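Local coordinates for protein nicotinate-nucleotide--dimethylbenzimidazole phosphoribosyltransferase (Thermus thermophilus HB8, PDB 1WX1) that probably transfers the phosphoribosyl group of nicotinate mononucleotide to 5,6-dimethylbenzimidazole, giving alpha-ribazole 5'-phosphate for cobalamin biosynthesis, at residues Q73-F78 / G105-H110; H56-E61 / N167-A172; E28-L33 / R320-A325; A146-I151 / Y241-P246. All blocks are in the same frame, centred on the assembly; numbering follows the deposited sequence.

Contact 1 (Q73-F78 / G105-H110); sequences QMVLNF and GELPDH
Where L107 and P108 meet V75 and L76 no flat group takes part; the nearby F78 ring carries M74 O over one face, 3.2 Å above the plane and toward the rim, and looks inward, where V51, V98 and M163 touch it. L107 CD1 and CD2 straddle CG1 of V75, with V75 CG1 to L107 CD1 at 3.8 Å, and the two side chains meet at about a right angle. V75 can offer that methyl because CG1 is anti to the backbone N (chi1 165°). L107 CD2 also reaches L76 CD2 at 3.9 Å. The puckered ring of P108 brings its CD to 3.9 Å from the same L76 CD2, which is thus shared between leucine and proline. The contact is wholly apolar, sheltered around V75 and L107 and open to solvent at P108. The loop backbone has polar fastenings beside it: R72 binds E106 O, and K115 binds L107 O and pairs with D109. V75 rests on A53 and V98, so helix 70-79 lies on the parallel sheet within the beta-alpha-beta connection from strand 47-54 to strand 94-100 of a Rossmann-like fold.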
loop_
_atom_site.group_PDB
_atom_site.type_symbol
_atom_site.label_atom_id
_atom_site.label_comp_id
_atom_site.label_asym_id
_atom_site.label_seq_id
_atom_site.Cartn_x
_atom_site.Cartn_y
_atom_site.Cartn_z
ATOM N N GLN A 73 22.888 12.927 -13.628
ATOM C CA GLN A 73 22.567 11.788 -14.476
ATOM C C GLN A 73 21.181 11.247 -14.139
ATOM O O GLN A 73 20.433 10.850 -15.026
ATOM C CB GLN A 73 23.617 10.695 -14.303
ATOM C CG GLN A 73 25.033 11.163 -14.610
ATOM C CD GLN A 73 26.064 10.111 -14.284
ATOM O OE1 GLN A 73 25.879 9.313 -13.366
ATOM N NE2 GLN A 73 27.169 10.114 -15.025
ATOM N N MET A 74 20.827 11.245 -12.858
ATOM C CA MET A 74 19.515 10.754 -12.463
ATOM C C MET A 74 18.422 11.714 -12.906
ATOM O O MET A 74 17.322 11.282 -13.239
ATOM C CB MET A 74 19.455 10.513 -10.951
ATOM C CG MET A 74 20.096 9.196 -10.537
ATOM S SD MET A 74 19.296 7.766 -11.328
ATOM C CE MET A 74 17.626 7.895 -10.647
ATOM N N VAL A 75 18.716 13.013 -12.917
ATOM C CA VAL A 75 17.727 13.978 -13.381
ATOM C C VAL A 75 17.426 13.663 -14.843
ATOM O O VAL A 75 16.271 13.647 -15.261
ATOM C CB VAL A 75 18.231 15.432 -13.271
ATOM C CG1 VAL A 75 17.329 16.361 -14.090
ATOM C CG2 VAL A 75 18.211 15.869 -11.808
ATOM N N LEU A 76 18.474 13.407 -15.619
ATOM C CA LEU A 76 18.289 13.071 -17.024
ATOM C C LEU A 76 17.474 11.779 -17.120
ATOM O O LEU A 76 16.624 11.641 -17.992
ATOM C CB LEU A 76 19.646 12.900 -17.712
ATOM C CG LEU A 76 20.435 14.204 -17.878
ATOM C CD1 LEU A 76 21.817 13.897 -18.444
ATOM C CD2 LEU A 76 19.680 15.152 -18.797
ATOM N N ASN A 77 17.735 10.845 -16.209
ATOM C CA ASN A 77 17.016 9.570 -16.181
ATOM C C ASN A 77 15.529 9.869 -15.953
ATOM O O ASN A 77 14.669 9.267 -16.600
ATOM C CB ASN A 77 17.566 8.684 -15.049
ATOM C CG ASN A 77 17.187 7.208 -15.200
ATOM O OD1 ASN A 77 17.348 6.417 -14.260
ATOM N ND2 ASN A 77 16.703 6.830 -16.377
ATOM N N PHE A 78 15.235 10.800 -15.040
ATOM C CA PHE A 78 13.850 11.196 -14.749
ATOM C C PHE A 78 13.185 11.718 -16.018
ATOM O O PHE A 78 12.051 11.359 -16.328
ATOM C CB PHE A 78 13.785 12.334 -13.713
ATOM C CG PHE A 78 14.273 11.964 -12.336
ATOM C CD1 PHE A 78 14.777 12.950 -11.484
ATOM C CD2 PHE A 78 14.253 10.644 -11.895
ATOM C CE1 PHE A 78 15.247 12.626 -10.211
ATOM C CE2 PHE A 78 14.719 10.311 -10.623
ATOM C CZ PHE A 78 15.225 11.305 -9.785
ATOM N N GLY A 105 26.272 21.249 -13.281
ATOM C CA GLY A 105 26.190 20.928 -14.698
ATOM C C GLY A 105 24.928 21.447 -15.359
ATOM O O GLY A 105 23.958 21.780 -14.684
ATOM N N GLU A 106 24.927 21.499 -16.687
ATOM C CA GLU A 106 23.771 22.006 -17.420
ATOM C C GLU A 106 22.752 20.937 -17.785
ATOM O O GLU A 106 23.087 19.762 -17.953
ATOM C CB GLU A 106 24.227 22.714 -18.699
ATOM C CG GLU A 106 25.291 23.765 -18.480
ATOM C CD GLU A 106 25.587 24.549 -19.740
ATOM O OE1 GLU A 106 25.549 23.946 -20.837
ATOM O OE2 GLU A 106 25.868 25.764 -19.631
ATOM N N LEU A 107 21.499 21.362 -17.913
ATOM C CA LEU A 107 20.411 20.464 -18.275
ATOM C C LEU A 107 19.683 21.045 -19.482
ATOM O O LEU A 107 19.652 22.257 -19.666
ATOM C CB LEU A 107 19.431 20.315 -17.105
ATOM C CG LEU A 107 19.906 19.539 -15.869
ATOM C CD1 LEU A 107 18.920 19.734 -14.723
ATOM C CD2 LEU A 107 20.032 18.061 -16.206
ATOM N N PRO A 108 19.089 20.184 -20.323
ATOM C CA PRO A 108 18.367 20.668 -21.505
ATOM C C PRO A 108 16.967 21.159 -21.150
ATOM O O PRO A 108 16.386 20.711 -20.164
ATOM C CB PRO A 108 18.320 19.437 -22.399
ATOM C CG PRO A 108 18.137 18.324 -21.384
ATOM C CD PRO A 108 19.125 18.709 -20.291
ATOM N N ASP A 109 16.436 22.090 -21.942
ATOM C CA ASP A 109 15.084 22.582 -21.723
ATOM C C ASP A 109 14.160 21.377 -21.932
ATOM O O ASP A 109 14.321 20.631 -22.897
ATOM C CB ASP A 109 14.741 23.672 -22.740
ATOM C CG ASP A 109 15.472 24.973 -22.473
ATOM O OD1 ASP A 109 15.492 25.830 -23.376
ATOM O OD2 ASP A 109 16.016 25.146 -21.358
ATOM N N HIS A 110 13.198 21.192 -21.036
ATOM C CA HIS A 110 12.273 20.067 -21.128
ATOM C C HIS A 110 10.950 20.470 -20.468
ATOM O O HIS A 110 10.944 21.130 -19.435
ATOM C CB HIS A 110 12.898 18.852 -20.428
ATOM C CG HIS A 110 12.103 17.590 -20.560
ATOM N ND1 HIS A 110 10.880 17.413 -19.956
ATOM C CD2 HIS A 110 12.371 16.438 -21.220
ATOM C CE1 HIS A 110 10.425 16.202 -20.237
ATOM N NE2 HIS A 110 11.311 15.592 -21.001
#

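Contact 2 (H56-E61 / N167-A172); sequences HGVVAE and NTTAAA
H56 reaches N167 and A170 with CG anti to its own carbonyl carbon (chi1 -59°), while N167 holds CG between its backbone N and carbonyl carbon (chi1 77°). The asparagine amide is thereby led off and its CB is left facing the imidazole. NE2 of H56 comes within 3.1 Å of N167 CB, a tight approach, and N167 CA sits over one face of the ring, 3.6 Å above the plane and toward the rim. Ring and amide planes stand 75° apart. On the ND1 side, H56 ND1 lies 3.6 Å from A170 CB. H56 NE2 and N167 ND2 both bond to E229 OE2, and N167 ND2 also bonds to D162. Residues 56-61 follow strand 47-54 and helix 167-179 follows the neighbouring parallel strand 157-163, so the contact lies where two strands end, the usual place for an active site in a Rossmann-like fold; E304, the predicted proton acceptor, is about 9 Å from N167, side chain to side chain. With an alanine here instead of H56, E229 is likely to lose its imidazole partner and a gap to open against N167 CB and A170 CB. Farther along, V58 CG2 meets T169 CG2 at 4.0 Å, and T169 packs in turn on V63 and A204.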
loop_
_atom_site.group_PDB
_atom_site.type_symbol
_atom_site.label_atom_id
_atom_site.label_comp_id
_atom_site.label_asym_id
_atom_site.label_seq_id
_atom_site.Cartn_x
_atom_site.Cartn_y
_atom_site.Cartn_z
ATOM N N HIS A 56 25.358 18.511 -3.244
ATOM C CA HIS A 56 25.828 18.853 -1.907
ATOM C C HIS A 56 27.350 18.855 -1.771
ATOM O O HIS A 56 28.014 17.891 -2.151
ATOM C CB HIS A 56 25.239 17.848 -0.913
ATOM C CG HIS A 56 23.745 17.817 -0.904
ATOM N ND1 HIS A 56 22.990 18.421 0.080
ATOM C CD2 HIS A 56 22.855 17.284 -1.779
ATOM C CE1 HIS A 56 21.708 18.264 -0.187
ATOM N NE2 HIS A 56 21.600 17.576 -1.313
ATOM N N GLY A 57 27.895 19.935 -1.217
ATOM C CA GLY A 57 29.332 20.016 -1.032
ATOM C C GLY A 57 29.826 19.018 0.002
ATOM O O GLY A 57 31.004 18.661 0.014
ATOM N N VAL A 58 28.926 18.551 0.863
ATOM C CA VAL A 58 29.303 17.602 1.909
ATOM C C VAL A 58 29.773 16.249 1.363
ATOM O O VAL A 58 30.300 15.426 2.110
ATOM C CB VAL A 58 28.142 17.403 2.934
ATOM C CG1 VAL A 58 27.061 16.515 2.356
ATOM C CG2 VAL A 58 28.691 16.836 4.246
ATOM N N VAL A 59 29.603 16.017 0.063
ATOM C CA VAL A 59 30.060 14.759 -0.515
ATOM C C VAL A 59 31.572 14.654 -0.346
ATOM O O VAL A 59 32.137 13.567 -0.410
ATOM C CB VAL A 59 29.739 14.643 -2.025
ATOM C CG1 VAL A 59 28.229 14.573 -2.235
ATOM C CG2 VAL A 59 30.342 15.823 -2.777
ATOM N N ALA A 60 32.221 15.792 -0.128
ATOM C CA ALA A 60 33.668 15.814 0.045
ATOM C C ALA A 60 34.084 15.127 1.348
ATOM O O ALA A 60 35.261 14.814 1.542
ATOM C CB ALA A 60 34.176 17.252 0.019
ATOM N N GLU A 61 33.117 14.897 2.234
ATOM C CA GLU A 61 33.382 14.244 3.514
ATOM C C GLU A 61 33.283 12.720 3.413
ATOM O O GLU A 61 33.367 12.015 4.425
ATOM C CB GLU A 61 32.396 14.737 4.577
ATOM C CG GLU A 61 32.480 16.226 4.896
ATOM C CD GLU A 61 33.848 16.644 5.406
ATOM O OE1 GLU A 61 34.425 15.905 6.227
ATOM O OE2 GLU A 61 34.342 17.716 4.999
ATOM N N ASN A 167 22.475 13.957 0.159
ATOM C CA ASN A 167 21.429 14.704 0.843
ATOM C C ASN A 167 20.896 14.094 2.143
ATOM O O ASN A 167 20.194 14.766 2.893
ATOM C CB ASN A 167 20.286 15.045 -0.129
ATOM C CG ASN A 167 19.375 13.876 -0.423
ATOM O OD1 ASN A 167 19.605 12.752 0.013
ATOM N ND2 ASN A 167 18.317 14.147 -1.179
ATOM N N THR A 168 21.239 12.842 2.439
ATOM C CA THR A 168 20.769 12.260 3.693
ATOM C C THR A 168 21.571 12.877 4.843
ATOM O O THR A 168 21.114 12.916 5.980
ATOM C CB THR A 168 20.908 10.717 3.712
ATOM O OG1 THR A 168 22.289 10.353 3.683
ATOM C CG2 THR A 168 20.204 10.111 2.507
ATOM N N THR A 169 22.767 13.374 4.544
ATOM C CA THR A 169 23.573 14.009 5.572
ATOM C C THR A 169 22.992 15.397 5.825
ATOM O O THR A 169 22.824 15.806 6.974
ATOM C CB THR A 169 25.056 14.115 5.150
ATOM O OG1 THR A 169 25.601 12.799 5.020
ATOM C CG2 THR A 169 25.863 14.870 6.200
ATOM N N ALA A 170 22.671 16.114 4.750
ATOM C CA ALA A 170 22.078 17.443 4.876
ATOM C C ALA A 170 20.712 17.312 5.560
ATOM O O ALA A 170 20.333 18.161 6.366
ATOM C CB ALA A 170 21.910 18.091 3.497
ATOM N N ALA A 171 19.980 16.249 5.233
ATOM C CA ALA A 171 18.666 16.022 5.833
ATOM C C ALA A 171 18.813 15.744 7.331
ATOM O O ALA A 171 17.995 16.192 8.133
ATOM C CB ALA A 171 17.968 14.855 5.147
ATOM N N ALA A 172 19.859 15.005 7.699
ATOM C CA ALA A 172 20.106 14.685 9.101
ATOM C C ALA A 172 20.441 15.953 9.880
ATOM O O ALA A 172 19.966 16.148 11.003
ATOM C CB ALA A 172 21.246 13.677 9.219
#

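Contact 3 (E28-L33 / R320-A325); sequences EVALRL and RILHMA
L322 points its side chain at A30. CB leaves the backbone toward helix 24-37, and CG is set anti to the carbonyl carbon (chi1 -73°), which carries the branch up against the helix. There L322 CG is 4.4 Å from A30 CB. Of the two methyls at the tip, CD1 does the touching: L322 CD1 lies 3.7 Å from A30 O and also stands 4.1 Å from A30 CB, so it rides against both the side chain and the carbonyl of one residue. CD2 is turned toward L31, but L322 CD2 to L31 CD2 is 4.8 Å, a loose approach. P42 also touches this leucine. I321, the residue before, comes in on A30 as well, with I321 CB 4.5 Å from A30 CB; M13 of helix 3-14 packs on both A30 and I321.

Both side chains reach the one alanine near the end of helix 306-321, where a type I turn runs from I321 to M324, closed by M324 N to I321 O at 3.0 Å. Beside that turn the R320 guanidinium lies face to face over the H323 ring, and its NH2 bonds to Q87 of the second subunit, which places the dimer interface just behind.

Buried and apolar, the contact itself depends on shape: the small A30 lets the end of helix 306-321 come in close. Polar atoms of the turn are served apart from it: besides the turn's own backbone bond, R12 bonds to L322 O and P42 O receives H323 NE2.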
loop_
_atom_site.group_PDB
_atom_site.type_symbol
_atom_site.label_atom_id
_atom_site.label_comp_id
_atom_site.label_asym_id
_atom_site.label_seq_id
_atom_site.Cartn_x
_atom_site.Cartn_y
_atom_site.Cartn_z
ATOM N N GLU A 28 -9.297 6.705 9.283
ATOM C CA GLU A 28 -8.799 7.987 9.772
ATOM C C GLU A 28 -8.357 8.843 8.585
ATOM O O GLU A 28 -8.583 10.052 8.551
ATOM C CB GLU A 28 -7.618 7.774 10.727
ATOM C CG GLU A 28 -7.201 9.040 11.465
ATOM C CD GLU A 28 -6.176 8.768 12.558
ATOM O OE1 GLU A 28 -6.330 7.756 13.272
ATOM O OE2 GLU A 28 -5.225 9.567 12.715
ATOM N N VAL A 29 -7.724 8.201 7.612
ATOM C CA VAL A 29 -7.265 8.887 6.412
ATOM C C VAL A 29 -8.464 9.517 5.701
ATOM O O VAL A 29 -8.433 10.688 5.322
ATOM C CB VAL A 29 -6.561 7.898 5.448
ATOM C CG1 VAL A 29 -6.192 8.609 4.149
ATOM C CG2 VAL A 29 -5.303 7.327 6.112
ATOM N N ALA A 30 -9.523 8.731 5.529
ATOM C CA ALA A 30 -10.737 9.209 4.868
ATOM C C ALA A 30 -11.299 10.443 5.572
ATOM O O ALA A 30 -11.670 11.430 4.932
ATOM C CB ALA A 30 -11.794 8.098 4.844
ATOM N N LEU A 31 -11.368 10.383 6.898
ATOM C CA LEU A 31 -11.898 11.502 7.673
ATOM C C LEU A 31 -11.061 12.759 7.494
ATOM O O LEU A 31 -11.594 13.863 7.394
ATOM C CB LEU A 31 -11.959 11.134 9.152
ATOM C CG LEU A 31 -12.824 9.920 9.496
ATOM C CD1 LEU A 31 -12.736 9.642 10.997
ATOM C CD2 LEU A 31 -14.266 10.183 9.080
ATOM N N ARG A 32 -9.745 12.599 7.463
ATOM C CA ARG A 32 -8.875 13.754 7.289
ATOM C C ARG A 32 -9.076 14.349 5.900
ATOM O O ARG A 32 -9.149 15.567 5.744
ATOM C CB ARG A 32 -7.410 13.358 7.497
ATOM C CG ARG A 32 -7.085 12.909 8.915
ATOM C CD ARG A 32 -5.585 12.658 9.083
ATOM N NE ARG A 32 -4.819 13.870 8.811
ATOM C CZ ARG A 32 -3.550 13.883 8.414
ATOM N NH1 ARG A 32 -2.889 12.742 8.239
ATOM N NH2 ARG A 32 -2.945 15.042 8.182
ATOM N N LEU A 33 -9.176 13.488 4.892
ATOM C CA LEU A 33 -9.387 13.948 3.524
ATOM C C LEU A 33 -10.697 14.727 3.420
ATOM O O LEU A 33 -10.758 15.783 2.782
ATOM C CB LEU A 33 -9.400 12.753 2.566
ATOM C CG LEU A 33 -8.039 12.060 2.424
ATOM C CD1 LEU A 33 -8.172 10.791 1.589
ATOM C CD2 LEU A 33 -7.045 13.039 1.781
ATOM N N ARG A 320 -12.785 7.036 -1.126
ATOM C CA ARG A 320 -13.968 6.314 -1.593
ATOM C C ARG A 320 -14.750 5.609 -0.481
ATOM O O ARG A 320 -15.921 5.272 -0.663
ATOM C CB ARG A 320 -13.575 5.281 -2.654
ATOM C CG ARG A 320 -12.957 5.872 -3.918
ATOM C CD ARG A 320 -13.880 6.891 -4.573
ATOM N NE ARG A 320 -15.211 6.347 -4.847
ATOM C CZ ARG A 320 -16.167 7.011 -5.492
ATOM N NH1 ARG A 320 -15.938 8.242 -5.935
ATOM N NH2 ARG A 320 -17.354 6.448 -5.693
ATOM N N ILE A 321 -14.116 5.373 0.661
ATOM C CA ILE A 321 -14.808 4.705 1.762
ATOM C C ILE A 321 -16.099 5.433 2.109
ATOM O O ILE A 321 -17.139 4.808 2.315
ATOM C CB ILE A 321 -13.932 4.633 3.040
ATOM C CG1 ILE A 321 -12.744 3.700 2.808
ATOM C CG2 ILE A 321 -14.765 4.127 4.215
ATOM C CD1 ILE A 321 -11.744 3.676 3.953
ATOM N N LEU A 322 -16.027 6.759 2.160
ATOM C CA LEU A 322 -17.185 7.575 2.503
ATOM C C LEU A 322 -18.262 7.576 1.420
ATOM O O LEU A 322 -19.351 8.111 1.616
ATOM C CB LEU A 322 -16.729 9.000 2.834
ATOM C CG LEU A 322 -16.013 9.082 4.193
ATOM C CD1 LEU A 322 -15.174 10.346 4.295
ATOM C CD2 LEU A 322 -17.053 9.029 5.305
ATOM N N HIS A 323 -17.956 6.962 0.281
ATOM C CA HIS A 323 -18.912 6.868 -0.811
ATOM C C HIS A 323 -19.700 5.559 -0.691
ATOM O O HIS A 323 -20.606 5.290 -1.481
ATOM C CB HIS A 323 -18.186 6.943 -2.155
ATOM C CG HIS A 323 -17.628 8.301 -2.455
ATOM N ND1 HIS A 323 -18.237 9.176 -3.336
ATOM C CD2 HIS A 323 -16.547 8.949 -1.971
ATOM C CE1 HIS A 323 -17.548 10.301 -3.378
ATOM N NE2 HIS A 323 -16.517 10.194 -2.560
ATOM N N MET A 324 -19.345 4.745 0.299
ATOM C CA MET A 324 -20.051 3.491 0.537
ATOM C C MET A 324 -21.455 3.849 1.002
ATOM O O MET A 324 -21.713 4.985 1.406
ATOM C CB MET A 324 -19.387 2.681 1.651
ATOM C CG MET A 324 -18.107 1.965 1.278
ATOM S SD MET A 324 -17.356 1.263 2.758
ATOM C CE MET A 324 -18.572 0.005 3.201
ATOM N N ALA A 325 -22.356 2.878 0.955
ATOM C CA ALA A 325 -23.722 3.100 1.412
ATOM C C ALA A 325 -23.758 2.859 2.916
ATOM O O ALA A 325 -22.954 2.083 3.443
ATOM C CB ALA A 325 -24.667 2.136 0.714
#

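Contact 4 (A146-I151 / Y241-P246); sequences AARRAI and YEAGLP
I151 makes the tight part of this contact. Its CD1 presses on A243 CB at 3.5 Å, and its CG1 lies 3.8 Å from L245 CD1, so successive atoms of one branch meet A243 and L245. CG1 is anti to the carbonyl carbon (chi1 -61°), which extends the arm across to A243, and the I151 and L245 side chains slide past each other in opposite directions. The backbone puts A243 and L245 on the same side: G244 between them has positive phi (76°) in a Schellman motif closing helix 228-242, with G244 N bonded to Y241 O at 3.0 Å. Beyond it L245 leads into strand 247-249, and P246 already pairs through its backbone with L158.

The solvent side is looser and belongs to R148. Its chain bends at chi2 and chi3 so that NH2 of R148 comes to 3.9 Å from A243 CB, the methyl approaching the guanidinium obliquely. The charge is answered through a salt bridge by E239, on helix 228-242, four residues before A243. E242 is farther off, with R148 NH2 to E242 OE1 at 6.3 Å, and forms its own salt bridge to R144.

Helix 133-152 lies on the sheet through A146 and A150, and helix 228-242 packs against it, A147 meeting I236. Chemically, apolar groups alone close the inner seam between the two segments, while the charges of R148 and E242 find their mates beyond them, at a rim where water would probably weaken the attraction.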
loop_
_atom_site.group_PDB
_atom_site.type_symbol
_atom_site.label_atom_id
_atom_site.label_comp_id
_atom_site.label_asym_id
_atom_site.label_seq_id
_atom_site.Cartn_x
_atom_site.Cartn_y
_atom_site.Cartn_z
ATOM N N ALA A 146 7.160 25.423 -8.791
ATOM C CA ALA A 146 6.965 24.093 -9.355
ATOM C C ALA A 146 5.659 23.465 -8.862
ATOM O O ALA A 146 4.929 22.849 -9.639
ATOM C CB ALA A 146 8.154 23.197 -9.010
ATOM N N ALA A 147 5.353 23.638 -7.579
ATOM C CA ALA A 147 4.121 23.093 -7.019
ATOM C C ALA A 147 2.902 23.772 -7.647
ATOM O O ALA A 147 1.909 23.112 -7.955
ATOM C CB ALA A 147 4.094 23.283 -5.500
ATOM N N ARG A 148 2.981 25.087 -7.835
ATOM C CA ARG A 148 1.868 25.825 -8.416
ATOM C C ARG A 148 1.562 25.326 -9.819
ATOM O O ARG A 148 0.393 25.220 -10.216
ATOM C CB ARG A 148 2.162 27.331 -8.453
ATOM C CG ARG A 148 1.080 28.169 -9.150
ATOM C CD ARG A 148 -0.339 27.847 -8.650
ATOM N NE ARG A 148 -0.469 27.974 -7.201
ATOM C CZ ARG A 148 -1.593 27.744 -6.523
ATOM N NH1 ARG A 148 -2.694 27.376 -7.159
ATOM N NH2 ARG A 148 -1.616 27.885 -5.204
ATOM N N ARG A 149 2.604 25.022 -10.585
ATOM C CA ARG A 149 2.345 24.505 -11.926
ATOM C C ARG A 149 1.685 23.134 -11.851
ATOM O O ARG A 149 0.810 22.823 -12.644
ATOM C CB ARG A 149 3.586 24.347 -12.746
ATOM C CG ARG A 149 3.231 23.806 -14.127
ATOM C CD ARG A 149 4.500 23.444 -14.818
ATOM N NE ARG A 149 4.320 22.794 -16.102
ATOM C CZ ARG A 149 5.314 22.170 -16.730
ATOM N NH1 ARG A 149 6.531 22.133 -16.187
ATOM N NH2 ARG A 149 5.095 21.539 -17.870
ATOM N N ALA A 150 2.112 22.305 -10.901
ATOM C CA ALA A 150 1.535 20.967 -10.760
ATOM C C ALA A 150 0.054 21.117 -10.446
ATOM O O ALA A 150 -0.787 20.438 -11.035
ATOM C CB ALA A 150 2.250 20.177 -9.634
ATOM N N ILE A 151 -0.248 22.046 -9.544
ATOM C CA ILE A 151 -1.615 22.327 -9.137
ATOM C C ILE A 151 -2.427 22.923 -10.293
ATOM O O ILE A 151 -3.561 22.517 -10.537
ATOM C CB ILE A 151 -1.630 23.303 -7.934
ATOM C CG1 ILE A 151 -0.906 22.657 -6.745
ATOM C CG2 ILE A 151 -3.066 23.652 -7.546
ATOM C CD1 ILE A 151 -0.578 23.631 -5.612
ATOM N N TYR A 241 -0.017 23.335 0.625
ATOM C CA TYR A 241 -0.775 23.625 1.841
ATOM C C TYR A 241 -1.753 24.776 1.602
ATOM O O TYR A 241 -2.945 24.680 1.909
ATOM C CB TYR A 241 0.199 23.989 2.968
ATOM C CG TYR A 241 -0.439 24.581 4.207
ATOM C CD1 TYR A 241 -1.464 23.916 4.878
ATOM C CD2 TYR A 241 0.012 25.793 4.727
ATOM C CE1 TYR A 241 -2.026 24.448 6.041
ATOM C CE2 TYR A 241 -0.540 26.333 5.888
ATOM C CZ TYR A 241 -1.556 25.655 6.540
ATOM O OH TYR A 241 -2.091 26.182 7.693
ATOM N N GLU A 242 -1.240 25.865 1.043
ATOM C CA GLU A 242 -2.061 27.034 0.767
ATOM C C GLU A 242 -3.126 26.768 -0.296
ATOM O O GLU A 242 -4.178 27.404 -0.297
ATOM C CB GLU A 242 -1.158 28.200 0.372
ATOM C CG GLU A 242 -0.474 28.828 1.579
ATOM C CD GLU A 242 0.802 29.571 1.224
ATOM O OE1 GLU A 242 0.894 30.118 0.106
ATOM O OE2 GLU A 242 1.717 29.624 2.065
ATOM N N ALA A 243 -2.860 25.814 -1.184
ATOM C CA ALA A 243 -3.815 25.453 -2.225
ATOM C C ALA A 243 -4.898 24.526 -1.657
ATOM O O ALA A 243 -5.849 24.174 -2.358
ATOM C CB ALA A 243 -3.097 24.766 -3.387
ATOM N N GLY A 244 -4.732 24.120 -0.398
ATOM C CA GLY A 244 -5.702 23.256 0.261
ATOM C C GLY A 244 -5.684 21.790 -0.146
ATOM O O GLY A 244 -6.674 21.082 0.027
ATOM N N LEU A 245 -4.555 21.322 -0.663
ATOM C CA LEU A 245 -4.446 19.935 -1.110
ATOM C C LEU A 245 -3.876 18.963 -0.091
ATOM O O LEU A 245 -3.163 19.358 0.832
ATOM C CB LEU A 245 -3.553 19.846 -2.349
ATOM C CG LEU A 245 -3.951 20.520 -3.656
ATOM C CD1 LEU A 245 -2.945 20.120 -4.727
ATOM C CD2 LEU A 245 -5.347 20.085 -4.061
ATOM N N PRO A 246 -4.201 17.669 -0.244
ATOM C CA PRO A 246 -3.664 16.671 0.684
ATOM C C PRO A 246 -2.196 16.603 0.256
ATOM O O PRO A 246 -1.906 16.620 -0.944
ATOM C CB PRO A 246 -4.401 15.388 0.300
ATOM C CG PRO A 246 -5.636 15.867 -0.412
ATOM C CD PRO A 246 -5.157 17.059 -1.183
#

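How the contacts relate
The contacts are spread round a six-stranded parallel sheet. Contact 3 joins the two ends of the chain, and the other three fall between its segments. Contact 1 is likewise enclosed by contact 2, whereas contacts 2 and 4 interleave and contact 1 closes before contact 4 begins. Contacts 2 and 3 lie on opposite sides of the chain's centre, about 40 Å apart between centres. Contacts 3 and 4 touch, with L33 CD2 3.8 Å from P246 CB, so helix 24-37 meets the chain where it enters strand 247-249. Contacts 1 and 2 both come within about 9 Å of the side chain of E304, the predicted proton acceptor; contacts 1 and 3 both adjoin the second subunit.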